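Local coordinates for protein phosphodiesterase (Candida albicans, PDB 6CPU) that belongs to the cyclic nucleotide phosphodiesterase family of the HD clan, a mostly helical fold that carries a zinc ion and a magnesium ion side by side, at residues V280-A285 with L347-G352; L420-G425 with C460-N465. All coordinates share one frame; numbering follows the deposited sequence.

Contact 1 (V280-A285 with L347-G352); sequences VDVLQA and LGHDVG. With ZN (zinc ion), chain B; MG (magnesium ion), chain C.
V282 and L283 of helix 276-292 meet L347 of helix 336-348 and H349 just after it in a buried, largely apolar contact, close to the centre of the chain, that backs directly onto the two-metal site. No hydrogen bond crosses between the segments. V282 lies across H349 at about a right angle, with its CG2 coming obliquely to the imidazole and reaching CE1 of H349 at 3.6 Å. Beside this pair, from the next residue of the helix, L283 CD2 comes within 4.4 Å of L347 CD1, a looser touch that helix 227-242 extends through V234 and M237.

The imidazole is held at both nitrogens. Its ND1 is hydrogen-bonded to the backbone carbonyl of A346, while NE2 of H349 binds the zinc ion at 2.2 Å, an arrangement that fixes the ring's rotation and would be expected to polarise it. The ring reaches this place with CG lying between the backbone N and the carbonyl carbon (chi1 89°). CB of D350 sits over the centre of the H349 ring, 4.1 Å above its plane.

D350 divides its carboxylate between two metals: OD2 of D350 binds the zinc ion at 2.1 Å and OD1 of D350 binds the magnesium ion at 2.2 Å. Water 2 bridges the same pair, at 2.2 Å from zinc and 2.0 Å from magnesium. H349 and D350 are the two central residues of a type I turn from G348 to V351. H278 and D462 complete the protein ligands of zinc, and the consecutive His-Asp pair with its bridging carboxylate is the signature of the HD metal site.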
loop_
_atom_site.group_PDB
_atom_site.type_symbol
_atom_site.label_atom_id
_atom_site.label_comp_id
_atom_site.label_asym_id
_atom_site.label_seq_id
_atom_site.Cartn_x
_atom_site.Cartn_y
_atom_site.Cartn_z
ATOM N N VAL A 280 -5.104 0.126 2.300
ATOM C CA VAL A 280 -6.210 -0.648 2.827
ATOM C C VAL A 280 -7.457 0.249 2.991
ATOM O O VAL A 280 -8.561 -0.172 2.698
ATOM C CB VAL A 280 -5.832 -1.360 4.140
ATOM C CG1 VAL A 280 -7.035 -2.100 4.705
ATOM C CG2 VAL A 280 -4.674 -2.338 3.895
ATOM N N ASP A 281 -7.246 1.486 3.403
ATOM C CA ASP A 281 -8.318 2.479 3.436
ATOM C C ASP A 281 -8.966 2.684 2.065
ATOM O O ASP A 281 -10.195 2.661 1.942
ATOM C CB ASP A 281 -7.770 3.796 3.946
ATOM C CG ASP A 281 -8.849 4.822 4.150
ATOM O OD1 ASP A 281 -9.751 4.570 4.980
ATOM O OD2 ASP A 281 -8.778 5.869 3.488
ATOM N N VAL A 282 -8.150 2.872 1.028
ATOM C CA VAL A 282 -8.654 3.044 -0.339
ATOM C C VAL A 282 -9.375 1.793 -0.841
ATOM O O VAL A 282 -10.434 1.868 -1.498
ATOM C CB VAL A 282 -7.515 3.463 -1.324
ATOM C CG1 VAL A 282 -7.987 3.441 -2.765
ATOM C CG2 VAL A 282 -6.991 4.845 -0.970
ATOM N N LEU A 283 -8.827 0.633 -0.517
ATOM C CA LEU A 283 -9.478 -0.633 -0.842
ATOM C C LEU A 283 -10.866 -0.705 -0.175
ATOM O O LEU A 283 -11.864 -1.084 -0.801
ATOM C CB LEU A 283 -8.604 -1.804 -0.368
ATOM C CG LEU A 283 -9.237 -3.193 -0.292
ATOM C CD1 LEU A 283 -9.648 -3.667 -1.670
ATOM C CD2 LEU A 283 -8.285 -4.193 0.341
ATOM N N GLN A 284 -10.901 -0.336 1.092
ATOM C CA GLN A 284 -12.135 -0.382 1.886
ATOM C C GLN A 284 -13.191 0.596 1.368
ATOM O O GLN A 284 -14.381 0.273 1.376
ATOM C CB GLN A 284 -11.820 -0.110 3.350
ATOM C CG GLN A 284 -12.948 -0.473 4.322
ATOM C CD GLN A 284 -13.829 0.712 4.719
ATOM O OE1 GLN A 284 -13.654 1.848 4.242
ATOM N NE2 GLN A 284 -14.749 0.458 5.647
ATOM N N ALA A 285 -12.759 1.785 0.941
ATOM C CA ALA A 285 -13.659 2.736 0.265
ATOM C C ALA A 285 -14.244 2.119 -0.988
ATOM O O ALA A 285 -15.464 2.115 -1.168
ATOM C CB ALA A 285 -12.934 4.027 -0.068
ATOM N N LEU A 347 -5.802 -2.022 -3.801
ATOM C CA LEU A 347 -4.796 -2.581 -2.895
ATOM C C LEU A 347 -3.359 -2.208 -3.308
ATOM O O LEU A 347 -2.515 -1.874 -2.450
ATOM C CB LEU A 347 -4.947 -4.105 -2.814
ATOM C CG LEU A 347 -3.927 -4.836 -1.940
ATOM C CD1 LEU A 347 -3.938 -4.318 -0.510
ATOM C CD2 LEU A 347 -4.187 -6.323 -1.983
ATOM N N GLY A 348 -3.085 -2.248 -4.605
ATOM C CA GLY A 348 -1.732 -2.018 -5.128
ATOM C C GLY A 348 -1.454 -0.618 -5.646
ATOM O O GLY A 348 -0.355 -0.337 -6.152
ATOM N N HIS A 349 -2.420 0.294 -5.509
ATOM C CA HIS A 349 -2.357 1.541 -6.283
ATOM C C HIS A 349 -1.226 2.502 -5.893
ATOM O O HIS A 349 -0.875 3.371 -6.695
ATOM C CB HIS A 349 -3.712 2.279 -6.263
ATOM C CG HIS A 349 -3.859 3.218 -5.112
ATOM N ND1 HIS A 349 -4.166 2.792 -3.840
ATOM C CD2 HIS A 349 -3.701 4.559 -5.034
ATOM C CE1 HIS A 349 -4.191 3.832 -3.024
ATOM N NE2 HIS A 349 -3.918 4.919 -3.725
ATOM N N ASP A 350 -0.664 2.358 -4.690
ATOM C CA ASP A 350 0.453 3.185 -4.246
ATOM C C ASP A 350 1.698 2.356 -3.898
ATOM O O ASP A 350 2.544 2.829 -3.157
ATOM C CB ASP A 350 0.026 4.045 -3.027
ATOM C CG ASP A 350 -0.632 5.381 -3.426
ATOM O OD1 ASP A 350 -0.304 5.894 -4.509
ATOM O OD2 ASP A 350 -1.438 5.934 -2.636
ATOM N N VAL A 351 1.811 1.120 -4.397
ATOM C CA VAL A 351 2.952 0.275 -4.012
ATOM C C VAL A 351 4.293 0.981 -4.221
ATOM O O VAL A 351 4.548 1.584 -5.260
ATOM C CB VAL A 351 2.994 -1.120 -4.690
ATOM C CG1 VAL A 351 1.876 -2.019 -4.181
ATOM C CG2 VAL A 351 2.974 -1.015 -6.193
ATOM N N GLY A 352 5.142 0.915 -3.205
ATOM C CA GLY A 352 6.509 1.423 -3.315
ATOM C C GLY A 352 6.588 2.927 -3.166
ATOM O O GLY A 352 7.615 3.504 -3.408
HETATM ZN ZN ZN B . -3.284 6.831 -2.938
HETATM MG MG MG C . -0.902 7.598 -5.685
HETATM O O HOH W 1 -2.673 8.862 -2.311
HETATM O O HOH W 2 -2.787 7.517 -4.929
HETATM O O HOH W 3 -1.644 9.106 -7.087
HETATM O O HOH W 4 1.162 8.012 -6.303
HETATM O O HOH W 5 -0.461 8.991 -4.318
#

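Contact 2 (L420-G425 with C460-N465); sequences LATDMG and CADISN. With ZN (zinc ion), chain B.
This contact lies at the zinc site, where T422, just beyond helix 411-421, faces the zinc ligand D462 in the last turn of helix 446-462. The two side chains touch lightly, CB of T422 standing 3.8 Å from OD2 of D462, and no direct hydrogen bond joins the segments. Water 6 makes the polar link instead: it donates to the backbone O of T422 at 2.7 Å and to OD2 of D462 at 2.6 Å.

With CG anti to the backbone N (chi1 -167°), the D462 carboxylate reaches the zinc ion, and its two oxygens take different tasks. OD1 of D462 binds the zinc ion at 2.1 Å. OD2 of D462 accepts a hydrogen bond of 2.7 Å from the O of water 2, which is itself a metal ligand. With the metal on one oxygen and two waters on the other, the carboxylate is restrained against turning. The hydroxyl of T422 is engaged with the backbone carbonyl of I419, although its side chain lies about 4 Å from the magnesium ion.

Farther from the metals the contact becomes apolar, as SD of M424 rests 4.3 Å from CG2 of I463, with F536 and L540 of helix 525-547 bordering the pair. Each segment also has its own turn: G425 N donates to OD1 of D423 in an Asx turn, and OG and N of S464 both donate to the carbonyl of A461. D462 completes the zinc ligands H278, H349 and D350, the His, His-Asp and Asp set characteristic of HD-clan phosphodiesterases.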
loop_
_atom_site.group_PDB
_atom_site.type_symbol
_atom_site.label_atom_id
_atom_site.label_comp_id
_atom_site.label_asym_id
_atom_site.label_seq_id
_atom_site.Cartn_x
_atom_site.Cartn_y
_atom_site.Cartn_z
ATOM N N LEU A 420 -3.164 4.008 -13.086
ATOM C CA LEU A 420 -2.755 5.227 -13.791
ATOM C C LEU A 420 -3.766 6.365 -13.609
ATOM O O LEU A 420 -3.393 7.537 -13.510
ATOM C CB LEU A 420 -2.509 4.943 -15.275
ATOM C CG LEU A 420 -1.232 4.149 -15.570
ATOM C CD1 LEU A 420 -1.109 3.884 -17.062
ATOM C CD2 LEU A 420 0.012 4.857 -15.055
ATOM N N ALA A 421 -5.032 5.993 -13.465
ATOM C CA ALA A 421 -6.108 6.960 -13.272
ATOM C C ALA A 421 -6.006 7.774 -11.978
ATOM O O ALA A 421 -6.614 8.846 -11.884
ATOM C CB ALA A 421 -7.449 6.253 -13.354
ATOM N N THR A 422 -5.240 7.302 -10.989
ATOM C CA THR A 422 -5.110 8.032 -9.721
ATOM C C THR A 422 -4.160 9.225 -9.759
ATOM O O THR A 422 -4.008 9.903 -8.756
ATOM C CB THR A 422 -4.695 7.116 -8.548
ATOM O OG1 THR A 422 -3.377 6.597 -8.782
ATOM C CG2 THR A 422 -5.684 5.964 -8.403
ATOM N N ASP A 423 -3.517 9.460 -10.901
ATOM C CA ASP A 423 -2.679 10.636 -11.120
ATOM C C ASP A 423 -3.526 11.909 -11.151
ATOM O O ASP A 423 -4.309 12.114 -12.078
ATOM C CB ASP A 423 -1.920 10.493 -12.444
ATOM C CG ASP A 423 -1.016 11.684 -12.749
ATOM O OD1 ASP A 423 -0.768 12.506 -11.847
ATOM O OD2 ASP A 423 -0.546 11.786 -13.904
ATOM N N MET A 424 -3.342 12.761 -10.152
ATOM C CA MET A 424 -4.133 13.994 -10.040
ATOM C C MET A 424 -3.787 15.038 -11.101
ATOM O O MET A 424 -4.589 15.935 -11.359
ATOM C CB MET A 424 -4.013 14.595 -8.637
ATOM C CG MET A 424 -4.768 13.802 -7.577
ATOM S SD MET A 424 -6.559 13.758 -7.840
ATOM C CE MET A 424 -7.019 15.384 -7.238
ATOM N N GLY A 425 -2.613 14.920 -11.721
ATOM C CA GLY A 425 -2.282 15.729 -12.890
ATOM C C GLY A 425 -3.161 15.437 -14.098
ATOM O O GLY A 425 -3.159 16.202 -15.063
ATOM N N CYS A 460 -12.233 8.212 -6.688
ATOM C CA CYS A 460 -13.049 8.633 -5.546
ATOM C C CYS A 460 -12.501 8.009 -4.256
ATOM O O CYS A 460 -12.314 8.698 -3.251
ATOM C CB CYS A 460 -14.511 8.247 -5.773
ATOM S SG CYS A 460 -15.383 9.332 -6.948
ATOM N N ALA A 461 -12.208 6.714 -4.310
ATOM C CA ALA A 461 -11.624 6.002 -3.158
ATOM C C ALA A 461 -10.308 6.621 -2.711
ATOM O O ALA A 461 -10.089 6.843 -1.518
ATOM C CB ALA A 461 -11.431 4.534 -3.495
ATOM N N ASP A 462 -9.430 6.919 -3.670
ATOM C CA ASP A 462 -8.125 7.483 -3.339
ATOM C C ASP A 462 -8.215 8.835 -2.625
ATOM O O ASP A 462 -7.381 9.137 -1.766
ATOM C CB ASP A 462 -7.274 7.606 -4.599
ATOM C CG ASP A 462 -5.814 7.891 -4.303
ATOM O OD1 ASP A 462 -5.247 7.395 -3.287
ATOM O OD2 ASP A 462 -5.232 8.618 -5.126
ATOM N N ILE A 463 -9.215 9.654 -2.967
ATOM C CA ILE A 463 -9.373 10.969 -2.321
ATOM C C ILE A 463 -10.569 10.994 -1.360
ATOM O O ILE A 463 -11.184 12.043 -1.145
ATOM C CB ILE A 463 -9.465 12.130 -3.354
ATOM C CG1 ILE A 463 -10.713 12.020 -4.236
ATOM C CG2 ILE A 463 -8.219 12.167 -4.227
ATOM C CD1 ILE A 463 -11.110 13.344 -4.863
ATOM N N SER A 464 -10.868 9.850 -0.749
ATOM C CA SER A 464 -12.083 9.696 0.059
ATOM C C SER A 464 -11.963 10.217 1.487
ATOM O O SER A 464 -12.955 10.200 2.225
ATOM C CB SER A 464 -12.517 8.226 0.070
ATOM O OG SER A 464 -11.569 7.429 0.763
ATOM N N ASN A 465 -10.784 10.695 1.890
ATOM C CA ASN A 465 -10.592 11.180 3.247
ATOM C C ASN A 465 -11.613 12.256 3.632
ATOM O O ASN A 465 -12.119 12.243 4.752
ATOM C CB ASN A 465 -9.197 11.756 3.439
ATOM C CG ASN A 465 -8.114 10.696 3.461
ATOM O OD1 ASN A 465 -8.375 9.485 3.397
ATOM N ND2 ASN A 465 -6.884 11.148 3.573
HETATM ZN ZN ZN B . -3.284 6.831 -2.938
HETATM O O HOH W 6 -6.044 10.246 -6.951
HETATM O O HOH W 2 -2.787 7.517 -4.929
HETATM O O HOH W 1 -2.673 8.862 -2.311
#

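Contacts 1 and 2 illustrate how one metal site draws its ligands from separate parts of a helical fold. Contact 1 is the core member: all its touching residues are buried near the chain centre, whereas contact 2, farther out, is partly buried. They lie about 11 Å apart, centre to centre, and both share the zinc ion with waters 1 and 2. Across contact 1 the segments meet by van der Waals touches, without a hydrogen bond; contact 2 adds a water bridge. They also meet directly, H349 NE2 standing 2.8 Å from D462 OD1 as fellow zinc ligands, while A461 CB packs 3.5 Å from V282 O, bringing helices 276-292 and 446-462 together.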